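Local coordinates for beta-N-acetylhexosaminidase (Streptomyces plicatus, PDB 1JAK), which hydrolyses terminal N-acetylhexosamine residues from beta-linked glycans, as a family 20 glycoside hydrolase that uses substrate-assisted catalysis, at residues R58-Y63 with I86-A91; R335-V340 with K345-W350; E450-S453 with Q457-Y460. All blocks are in the same frame, centred on the assembly; numbering follows the deposited sequence.

Contact 1 of 3, residues R58-Y63 with I86-A91; sequences RRVGDY and IRLRLA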
loop_
_atom_site.group_PDB
_atom_site.type_symbol
_atom_site.label_atom_id
_atom_site.label_comp_id
_atom_site.label_asym_id
_atom_site.label_seq_id
_atom_site.Cartn_x
_atom_site.Cartn_y
_atom_site.Cartn_z
ATOM N N ARG A 58 12.016 21.640 -0.637
ATOM C CA ARG A 58 10.894 22.510 -0.311
ATOM C C ARG A 58 9.580 21.746 -0.368
ATOM O O ARG A 58 8.651 22.035 0.381
ATOM C CB ARG A 58 10.820 23.697 -1.277
ATOM C CG ARG A 58 11.865 24.777 -1.044
ATOM C CD ARG A 58 11.458 26.072 -1.739
ATOM N NE ARG A 58 12.415 27.153 -1.521
ATOM C CZ ARG A 58 13.656 27.160 -1.998
ATOM N NH1 ARG A 58 14.095 26.138 -2.722
ATOM N NH2 ARG A 58 14.458 28.189 -1.757
ATOM N N ARG A 59 9.511 20.767 -1.266
ATOM C CA ARG A 59 8.312 19.957 -1.431
ATOM C C ARG A 59 7.980 19.211 -0.145
ATOM O O ARG A 59 6.819 19.153 0.267
ATOM C CB ARG A 59 8.523 18.963 -2.573
ATOM C CG ARG A 59 7.268 18.281 -3.069
ATOM C CD ARG A 59 7.207 18.379 -4.585
ATOM N NE ARG A 59 8.492 18.039 -5.190
ATOM C CZ ARG A 59 8.797 18.245 -6.466
ATOM N NH1 ARG A 59 7.905 18.793 -7.282
ATOM N NH2 ARG A 59 9.997 17.913 -6.925
ATOM N N VAL A 60 8.997 18.637 0.489
ATOM C CA VAL A 60 8.778 17.903 1.728
ATOM C C VAL A 60 8.464 18.897 2.841
ATOM O O VAL A 60 7.668 18.615 3.738
ATOM C CB VAL A 60 10.017 17.075 2.127
ATOM C CG1 VAL A 60 9.721 16.280 3.395
ATOM C CG2 VAL A 60 10.407 16.141 0.987
ATOM N N GLY A 61 9.100 20.064 2.775
ATOM C CA GLY A 61 8.859 21.089 3.774
ATOM C C GLY A 61 7.417 21.559 3.719
ATOM O O GLY A 61 6.758 21.688 4.754
ATOM N N ASP A 62 6.917 21.815 2.513
ATOM C CA ASP A 62 5.539 22.264 2.354
ATOM C C ASP A 62 4.579 21.179 2.827
ATOM O O ASP A 62 3.535 21.472 3.407
ATOM C CB ASP A 62 5.227 22.603 0.891
ATOM C CG ASP A 62 6.004 23.801 0.383
ATOM O OD1 ASP A 62 6.295 24.714 1.182
ATOM O OD2 ASP A 62 6.308 23.834 -0.828
ATOM N N TYR A 63 4.931 19.923 2.566
ATOM C CA TYR A 63 4.100 18.797 2.979
ATOM C C TYR A 63 3.961 18.789 4.500
ATOM O O TYR A 63 2.866 18.612 5.043
ATOM C CB TYR A 63 4.731 17.483 2.519
ATOM C CG TYR A 63 4.052 16.252 3.071
ATOM C CD1 TYR A 63 2.859 15.780 2.522
ATOM C CD2 TYR A 63 4.597 15.562 4.156
ATOM C CE1 TYR A 63 2.228 14.649 3.042
ATOM C CE2 TYR A 63 3.974 14.440 4.682
ATOM C CZ TYR A 63 2.793 13.987 4.122
ATOM O OH TYR A 63 2.183 12.871 4.640
ATOM N N ILE A 86 12.802 23.526 12.834
ATOM C CA ILE A 86 12.653 22.209 12.222
ATOM C C ILE A 86 13.448 22.279 10.929
ATOM O O ILE A 86 13.138 23.079 10.047
ATOM C CB ILE A 86 11.181 21.880 11.890
ATOM C CG1 ILE A 86 10.373 21.755 13.183
ATOM C CG2 ILE A 86 11.107 20.573 11.099
ATOM C CD1 ILE A 86 8.888 21.527 12.967
ATOM N N ARG A 87 14.481 21.452 10.821
ATOM C CA ARG A 87 15.319 21.460 9.632
ATOM C C ARG A 87 15.303 20.137 8.887
ATOM O O ARG A 87 15.460 19.073 9.486
ATOM C CB ARG A 87 16.763 21.804 10.007
ATOM C CG ARG A 87 17.747 21.751 8.839
ATOM C CD ARG A 87 18.393 23.106 8.600
ATOM N NE ARG A 87 19.455 23.068 7.593
ATOM C CZ ARG A 87 19.269 22.821 6.298
ATOM N NH1 ARG A 87 18.053 22.580 5.821
ATOM N NH2 ARG A 87 20.307 22.821 5.470
ATOM N N LEU A 88 15.102 20.223 7.577
ATOM C CA LEU A 88 15.096 19.052 6.713
ATOM C C LEU A 88 16.324 19.226 5.829
ATOM O O LEU A 88 16.401 20.169 5.043
ATOM C CB LEU A 88 13.824 19.025 5.858
ATOM C CG LEU A 88 12.501 19.148 6.623
ATOM C CD1 LEU A 88 11.336 19.021 5.647
ATOM C CD2 LEU A 88 12.416 18.071 7.695
ATOM N N ARG A 89 17.294 18.330 5.967
ATOM C CA ARG A 89 18.511 18.455 5.180
ATOM C C ARG A 89 18.946 17.200 4.449
ATOM O O ARG A 89 18.877 16.094 4.983
ATOM C CB ARG A 89 19.653 18.951 6.070
ATOM C CG ARG A 89 19.876 18.136 7.330
ATOM C CD ARG A 89 20.824 18.859 8.282
ATOM N NE ARG A 89 22.175 18.977 7.739
ATOM C CZ ARG A 89 23.046 17.975 7.680
ATOM N NH1 ARG A 89 22.711 16.774 8.132
ATOM N NH2 ARG A 89 24.255 18.172 7.169
ATOM N N LEU A 90 19.392 17.396 3.213
ATOM C CA LEU A 90 19.875 16.304 2.381
ATOM C C LEU A 90 21.392 16.306 2.481
ATOM O O LEU A 90 22.039 17.320 2.210
ATOM C CB LEU A 90 19.446 16.514 0.929
ATOM C CG LEU A 90 17.939 16.488 0.678
ATOM C CD1 LEU A 90 17.645 16.903 -0.753
ATOM C CD2 LEU A 90 17.401 15.092 0.963
ATOM N N ALA A 91 21.954 15.175 2.884
ATOM C CA ALA A 91 23.396 15.056 3.023
ATOM C C ALA A 91 23.817 13.598 2.955
ATOM O O ALA A 91 22.978 12.697 2.983
ATOM C CB ALA A 91 23.838 15.662 4.345
#

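Contact 2 of 3, residues R335-V340 with K345-W350; sequences RVQPIV and KTVVGW. With IFG ((2R,3R,4S,5R)-2-acetamido-3,4-dihydroxy-5-hydroxymethyl-piperidine), chain F.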
loop_
_atom_site.group_PDB
_atom_site.type_symbol
_atom_site.label_atom_id
_atom_site.label_comp_id
_atom_site.label_asym_id
_atom_site.label_seq_id
_atom_site.Cartn_x
_atom_site.Cartn_y
_atom_site.Cartn_z
ATOM N N ARG A 335 2.820 -16.461 -23.515
ATOM C CA ARG A 335 2.592 -15.493 -24.583
ATOM C C ARG A 335 2.478 -14.041 -24.125
ATOM O O ARG A 335 2.962 -13.135 -24.805
ATOM C CB ARG A 335 1.323 -15.871 -25.351
ATOM C CG ARG A 335 1.389 -17.236 -26.020
ATOM C CD ARG A 335 0.008 -17.723 -26.428
ATOM N NE ARG A 335 0.065 -19.038 -27.063
ATOM C CZ ARG A 335 -0.994 -19.806 -27.293
ATOM N NH1 ARG A 335 -2.204 -19.394 -26.938
ATOM N NH2 ARG A 335 -0.846 -20.988 -27.879
ATOM N N VAL A 336 1.849 -13.813 -22.976
ATOM C CA VAL A 336 1.650 -12.446 -22.501
ATOM C C VAL A 336 2.753 -11.803 -21.661
ATOM O O VAL A 336 2.930 -10.586 -21.715
ATOM C CB VAL A 336 0.318 -12.320 -21.724
ATOM C CG1 VAL A 336 -0.845 -12.685 -22.631
ATOM C CG2 VAL A 336 0.343 -13.214 -20.500
ATOM N N GLN A 337 3.495 -12.586 -20.884
ATOM C CA GLN A 337 4.546 -11.987 -20.063
ATOM C C GLN A 337 5.501 -11.109 -20.871
ATOM O O GLN A 337 5.839 -10.004 -20.445
ATOM C CB GLN A 337 5.348 -13.059 -19.319
ATOM C CG GLN A 337 4.579 -13.764 -18.215
ATOM C CD GLN A 337 5.460 -14.698 -17.409
ATOM O OE1 GLN A 337 6.198 -14.264 -16.523
ATOM N NE2 GLN A 337 5.397 -15.988 -17.724
ATOM N N PRO A 338 5.942 -11.582 -22.049
ATOM C CA PRO A 338 6.861 -10.783 -22.868
ATOM C C PRO A 338 6.315 -9.412 -23.263
ATOM O O PRO A 338 7.083 -8.486 -23.525
ATOM C CB PRO A 338 7.101 -11.676 -24.085
ATOM C CG PRO A 338 6.981 -13.057 -23.511
ATOM C CD PRO A 338 5.760 -12.926 -22.632
ATOM N N ILE A 339 4.992 -9.286 -23.312
ATOM C CA ILE A 339 4.362 -8.024 -23.685
ATOM C C ILE A 339 4.698 -6.916 -22.687
ATOM O O ILE A 339 4.830 -5.750 -23.063
ATOM C CB ILE A 339 2.824 -8.178 -23.787
ATOM C CG1 ILE A 339 2.483 -9.216 -24.864
ATOM C CG2 ILE A 339 2.178 -6.839 -24.126
ATOM C CD1 ILE A 339 0.990 -9.471 -25.041
ATOM N N VAL A 340 4.839 -7.284 -21.417
ATOM C CA VAL A 340 5.168 -6.315 -20.377
ATOM C C VAL A 340 6.561 -5.736 -20.633
ATOM O O VAL A 340 6.759 -4.521 -20.577
ATOM C CB VAL A 340 5.125 -6.971 -18.977
ATOM C CG1 VAL A 340 5.452 -5.943 -17.898
ATOM C CG2 VAL A 340 3.740 -7.565 -18.734
ATOM N N LYS A 345 8.473 -2.598 -18.939
ATOM C CA LYS A 345 8.155 -2.765 -17.527
ATOM C C LYS A 345 8.514 -4.146 -16.992
ATOM O O LYS A 345 8.797 -5.075 -17.755
ATOM C CB LYS A 345 6.667 -2.485 -17.288
ATOM C CG LYS A 345 6.225 -1.087 -17.715
ATOM C CD LYS A 345 7.005 -0.003 -16.975
ATOM C CE LYS A 345 6.645 1.383 -17.500
ATOM N NZ LYS A 345 7.413 2.467 -16.817
ATOM N N THR A 346 8.513 -4.261 -15.668
ATOM C CA THR A 346 8.819 -5.510 -14.983
ATOM C C THR A 346 7.499 -6.150 -14.584
ATOM O O THR A 346 6.693 -5.541 -13.883
ATOM C CB THR A 346 9.659 -5.253 -13.720
ATOM O OG1 THR A 346 10.939 -4.731 -14.102
ATOM C CG2 THR A 346 9.847 -6.543 -12.922
ATOM N N VAL A 347 7.282 -7.384 -15.017
ATOM C CA VAL A 347 6.033 -8.060 -14.707
ATOM C C VAL A 347 5.918 -8.561 -13.271
ATOM O O VAL A 347 6.892 -9.004 -12.659
ATOM C CB VAL A 347 5.793 -9.247 -15.677
ATOM C CG1 VAL A 347 6.910 -10.259 -15.547
ATOM C CG2 VAL A 347 4.441 -9.898 -15.389
ATOM N N VAL A 348 4.705 -8.453 -12.738
ATOM C CA VAL A 348 4.385 -8.932 -11.404
ATOM C C VAL A 348 3.097 -9.717 -11.602
ATOM O O VAL A 348 2.264 -9.345 -12.425
ATOM C CB VAL A 348 4.089 -7.788 -10.412
ATOM C CG1 VAL A 348 3.811 -8.370 -9.029
ATOM C CG2 VAL A 348 5.262 -6.815 -10.357
ATOM N N GLY A 349 2.945 -10.810 -10.868
ATOM C CA GLY A 349 1.730 -11.594 -10.974
ATOM C C GLY A 349 1.462 -12.264 -9.647
ATOM O O GLY A 349 2.347 -12.311 -8.793
ATOM N N TRP A 350 0.246 -12.759 -9.440
ATOM C CA TRP A 350 -0.046 -13.463 -8.198
ATOM C C TRP A 350 0.778 -14.746 -8.281
ATOM O O TRP A 350 1.219 -15.116 -9.374
ATOM C CB TRP A 350 -1.546 -13.734 -8.080
ATOM C CG TRP A 350 -2.330 -12.451 -7.952
ATOM C CD1 TRP A 350 -3.042 -11.823 -8.931
ATOM C CD2 TRP A 350 -2.428 -11.620 -6.787
ATOM N NE1 TRP A 350 -3.579 -10.648 -8.451
ATOM C CE2 TRP A 350 -3.217 -10.501 -7.137
ATOM C CE3 TRP A 350 -1.928 -11.714 -5.479
ATOM C CZ2 TRP A 350 -3.520 -9.478 -6.225
ATOM C CZ3 TRP A 350 -2.230 -10.696 -4.570
ATOM C CH2 TRP A 350 -3.021 -9.592 -4.952
HETATM N N1 IFG F . -9.219 -13.809 -3.834
HETATM C C2 IFG F . -9.228 -12.963 -5.056
HETATM C C3 IFG F . -9.628 -11.448 -4.834
HETATM C C4 IFG F . -10.754 -11.246 -3.798
HETATM C C5 IFG F . -10.368 -11.982 -2.513
HETATM C C6 IFG F . -11.354 -11.845 -1.358
HETATM C C7 IFG F . -6.774 -12.786 -4.979
HETATM C C8 IFG F . -5.381 -12.790 -5.553
HETATM C C9 IFG F . -10.142 -13.484 -2.735
HETATM N N2 IFG F . -7.903 -13.028 -5.711
HETATM O O7 IFG F . -6.867 -12.564 -3.780
HETATM O O3 IFG F . -10.019 -10.879 -6.077
HETATM O O4 IFG F . -11.958 -11.810 -4.316
HETATM O O6 IFG F . -10.724 -12.098 -0.106
#

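Contact 3 of 3, residues E450-S453 with Q457-Y460; sequences ETLS and QLDY. With IFG ((2R,3R,4S,5R)-2-acetamido-3,4-dihydroxy-5-hydroxymethyl-piperidine), chain F.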
loop_
_atom_site.group_PDB
_atom_site.type_symbol
_atom_site.label_atom_id
_atom_site.label_comp_id
_atom_site.label_asym_id
_atom_site.label_seq_id
_atom_site.Cartn_x
_atom_site.Cartn_y
_atom_site.Cartn_z
ATOM N N GLU A 450 -15.235 -6.445 -2.059
ATOM C CA GLU A 450 -16.532 -7.066 -2.308
ATOM C C GLU A 450 -17.573 -6.553 -1.313
ATOM O O GLU A 450 -18.742 -6.387 -1.661
ATOM C CB GLU A 450 -16.458 -8.591 -2.162
ATOM C CG GLU A 450 -15.969 -9.333 -3.388
ATOM C CD GLU A 450 -14.470 -9.553 -3.400
ATOM O OE1 GLU A 450 -13.745 -8.864 -2.652
ATOM O OE2 GLU A 450 -14.020 -10.421 -4.175
ATOM N N THR A 451 -17.140 -6.303 -0.077
ATOM C CA THR A 451 -18.045 -5.871 0.991
ATOM C C THR A 451 -17.926 -4.419 1.454
ATOM O O THR A 451 -18.649 -4.004 2.361
ATOM C CB THR A 451 -17.857 -6.747 2.254
ATOM O OG1 THR A 451 -16.623 -6.395 2.902
ATOM C CG2 THR A 451 -17.815 -8.222 1.882
ATOM N N LEU A 452 -17.034 -3.654 0.835
ATOM C CA LEU A 452 -16.796 -2.272 1.244
ATOM C C LEU A 452 -17.164 -1.275 0.151
ATOM O O LEU A 452 -16.628 -1.330 -0.952
ATOM C CB LEU A 452 -15.320 -2.122 1.624
ATOM C CG LEU A 452 -14.828 -3.269 2.521
ATOM C CD1 LEU A 452 -13.319 -3.199 2.684
ATOM C CD2 LEU A 452 -15.519 -3.202 3.875
ATOM N N SER A 453 -18.066 -0.351 0.473
ATOM C CA SER A 453 -18.520 0.628 -0.504
ATOM C C SER A 453 -18.253 2.095 -0.171
ATOM O O SER A 453 -18.564 2.975 -0.974
ATOM C CB SER A 453 -20.014 0.425 -0.773
ATOM O OG SER A 453 -20.761 0.512 0.424
ATOM N N GLN A 457 -15.737 2.502 5.659
ATOM C CA GLN A 457 -15.682 1.047 5.756
ATOM C C GLN A 457 -14.266 0.581 5.427
ATOM O O GLN A 457 -13.771 -0.391 6.005
ATOM C CB GLN A 457 -16.696 0.409 4.803
ATOM C CG GLN A 457 -18.134 0.793 5.124
ATOM C CD GLN A 457 -19.139 0.102 4.230
ATOM O OE1 GLN A 457 -18.886 -0.109 3.046
ATOM N NE2 GLN A 457 -20.297 -0.238 4.789
ATOM N N LEU A 458 -13.611 1.272 4.499
ATOM C CA LEU A 458 -12.238 0.921 4.161
ATOM C C LEU A 458 -11.381 1.089 5.416
ATOM O O LEU A 458 -10.549 0.236 5.726
ATOM C CB LEU A 458 -11.694 1.826 3.053
ATOM C CG LEU A 458 -12.355 1.737 1.677
ATOM C CD1 LEU A 458 -11.634 2.676 0.720
ATOM C CD2 LEU A 458 -12.301 0.304 1.162
ATOM N N ASP A 459 -11.588 2.187 6.141
ATOM C CA ASP A 459 -10.815 2.437 7.358
ATOM C C ASP A 459 -11.016 1.358 8.418
ATOM O O ASP A 459 -10.051 0.878 9.017
ATOM C CB ASP A 459 -11.178 3.795 7.986
ATOM C CG ASP A 459 -10.634 4.980 7.205
ATOM O OD1 ASP A 459 -9.589 4.839 6.536
ATOM O OD2 ASP A 459 -11.250 6.066 7.278
ATOM N N TYR A 460 -12.269 0.983 8.654
ATOM C CA TYR A 460 -12.576 -0.017 9.670
ATOM C C TYR A 460 -11.892 -1.363 9.431
ATOM O O TYR A 460 -11.503 -2.043 10.385
ATOM C CB TYR A 460 -14.090 -0.217 9.770
ATOM C CG TYR A 460 -14.491 -1.238 10.808
ATOM C CD1 TYR A 460 -14.504 -0.920 12.167
ATOM C CD2 TYR A 460 -14.828 -2.535 10.430
ATOM C CE1 TYR A 460 -14.845 -1.882 13.127
ATOM C CE2 TYR A 460 -15.166 -3.496 11.372
ATOM C CZ TYR A 460 -15.173 -3.166 12.715
ATOM O OH TYR A 460 -15.509 -4.132 13.636
HETATM N N1 IFG F . -9.219 -13.809 -3.834
HETATM C C2 IFG F . -9.228 -12.963 -5.056
HETATM C C3 IFG F . -9.628 -11.448 -4.834
HETATM C C4 IFG F . -10.754 -11.246 -3.798
HETATM C C5 IFG F . -10.368 -11.982 -2.513
HETATM C C6 IFG F . -11.354 -11.845 -1.358
HETATM C C7 IFG F . -6.774 -12.786 -4.979
HETATM C C8 IFG F . -5.381 -12.790 -5.553
HETATM C C9 IFG F . -10.142 -13.484 -2.735
HETATM N N2 IFG F . -7.903 -13.028 -5.711
HETATM O O7 IFG F . -6.867 -12.564 -3.780
HETATM O O3 IFG F . -10.019 -10.879 -6.077
HETATM O O4 IFG F . -11.958 -11.810 -4.316
HETATM O O6 IFG F . -10.724 -12.098 -0.106
#

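Contact 1 of 3, residues R58-Y63 with I86-A91
Leu-88 of strand 86-90 sets one methyl against the backbone of Gly-61 and the flank of Val-60, both on helix 55-72, in the alpha/beta domain 2 of this family 20 enzyme, where helices pack on one face of a mixed sheet. The touching is small and wholly apolar. Leu-88 CD1 lies 3.7 Å from Gly-61 CA and 3.8 Å from Gly-61 N, so the methyl rests directly on the main chain of the helix. Beside it, Val-60 CG1 reaches Leu-88 CD1 at 3.9 Å. Val-60 holds CG1 anti to its backbone N (chi1 -178°), which carries that branch to the leucine. For Leu-88 the chain is extended at chi2 (-177°), putting CD1 at the far end, well off the strand. At Gly-61 a side chain is absent; a CB built there would stand 4.1 Å from Leu-88 CD1, close to that methyl. All three touching residues are buried. Around them the same face is continued by Ile-86, which touches Leu-64, and by Leu-90, which meets Glu-56 and, like Val-60, Leu-119 of helix 116-129.

Away from this spot the packing is looser: on the outer side of the helix Arg-59 and Asp-62 are exposed and make no approach to the strand, while Arg-58, partly exposed, turns away to form a salt bridge with Asp-53. On the strand, the alternate residues Arg-87 and Arg-89 take the other face of the sheet, where both touch Thr-110 of strand 108-113. Arg-87 is held there by a salt bridge to Asp-52, and its flat guanidinium is covered on one face by Arg-89, whose CB sits 3.8 Å above the plane, over the centre of the group.

Contact 2 of 3, residues R335-V340 with K345-W350
Val-340 keeps CG1 anti to its backbone N (chi1 -179°), which puts that methyl on Val-347 CB and against Lys-345; Val-347, with CG1 between N and the carbonyl carbon (chi1 61°), points CG1 at Gln-337 and CG2 at CG2 of Val-340, and the two valines come together between helix 326-342 and strand 346-350. Their side chains cross at about a right angle. The fork of Val-340 straddles Val-347 CB, with CG1 and CG2 of Val-340 each 4.0 Å from it. The CG1 branch also lies against the main chain leading into the strand, 3.5 Å from Lys-345 O, and meets Lys-345 CB at 3.7 Å. The other methyl of Val-347, CG1, comes 4.2 Å from Gln-337 OE1. That amide is occupied elsewhere: OE1 accepts from Val-359 N and NE2 gives a bond to Glu-357 O, which fixes its rotation.

One backbone bond ties the two pieces, from Lys-345 N to Val-340 O at 3.1 Å. The lysine stem bends away, and its NZ is bonded to Thr-309 O and Gly-311 O. Along these short segments the axes approach to 7.9 Å and run at 134°, nearer antiparallel than parallel.

At the far end of the strand Trp-350 leaves the helix behind. The acetamido methyl of the bound inhibitor, C8, sits over the centre of the indole face, 3.4 Å from Trp-350 CD2, a CH-pi contact. Glu-250 holds Trp-350 NE1, and Trp-367 meets the ring edge-to-face. The valine packing is that of a beta-alpha-beta unit in a TIM barrel (strand 313-315, helix 326-342, strand 346-350), and the indole face takes the acetamido methyl, consistent with the pocket that positions the substrate's N-acetyl group for substrate-assisted catalysis in family 20.

Contact 3 of 3, residues E450-S453 with Q457-Y460
A loop folded back on the start of the helix that follows it makes this contact, mainly through Gln-457 and Leu-452, with the backbone N-H of Ser-453 as the polar link; it lies in the TIM-barrel catalytic domain, where the loop after strand 440-447 leads into helix 455-462. The chain of Gln-457 runs extended beyond CG and carries the amide oxygen back to the loop, where Gln-457 OE1 accepts the backbone N-H of Ser-453 at 2.7 Å. The bond is almost straight at hydrogen (171°), and the donor comes in nearly along the C=O axis. The hydroxyl of Ser-453 stands close to the same oxygen, with OG 3.3 Å from Gln-457 OE1. That oxygen also takes a hydrogen bond from a residue flanking the two segments. Asp-454, between the segments, accepts the backbone N-H of Gln-457 with its OD1. With an alanine in place of the glutamine, the N-H of Ser-453 would probably lose its acceptor and the loop backbone would be freer to shift.

Apolar contacts flank the polar link. Leu-452 CD2 rests 3.9 Å from Gln-457 CB, on the aliphatic stem of the glutamine, while Leu-452 CB meets Leu-458 CD2 at 3.9 Å. The two leucines approach at a slant, and both touch Leu-447 at the end of the strand. Further along the helix, Asp-459 forms salt bridges with Arg-178 and Arg-182.

The other end of the loop reaches the active site. Thr-451 OG1 is bonded to Gly-411 N, and next to it Glu-450, bent at chi2 (91°), swings its carboxylate to the bound inhibitor, where Glu-450 OE2 accepts the ligand hydroxyl O4 at 2.5 Å, unusually short, so that the exact length is doubtful.

From the N terminus the three contacts follow one another in series; none encloses or crosses another. Contact 1 comes first, in domain 2, and closes over the 22 residues between its two segments, joining helix 55-72 to strand 86-90. The chain then enters the catalytic barrel, where contact 2 closes a turn of only four residues inside a beta-alpha-beta unit. Contact 3, closing three residues, joins the loop after strand 440-447 to helix 455-462. Contact 1 lies well apart, its centre about 37 Å from that of contact 2. Contacts 2 and 3 reach the same bound inhibitor, one from the end of strand 346-350, the other from the loop after strand 440-447, their nearest atoms about 11 Å apart.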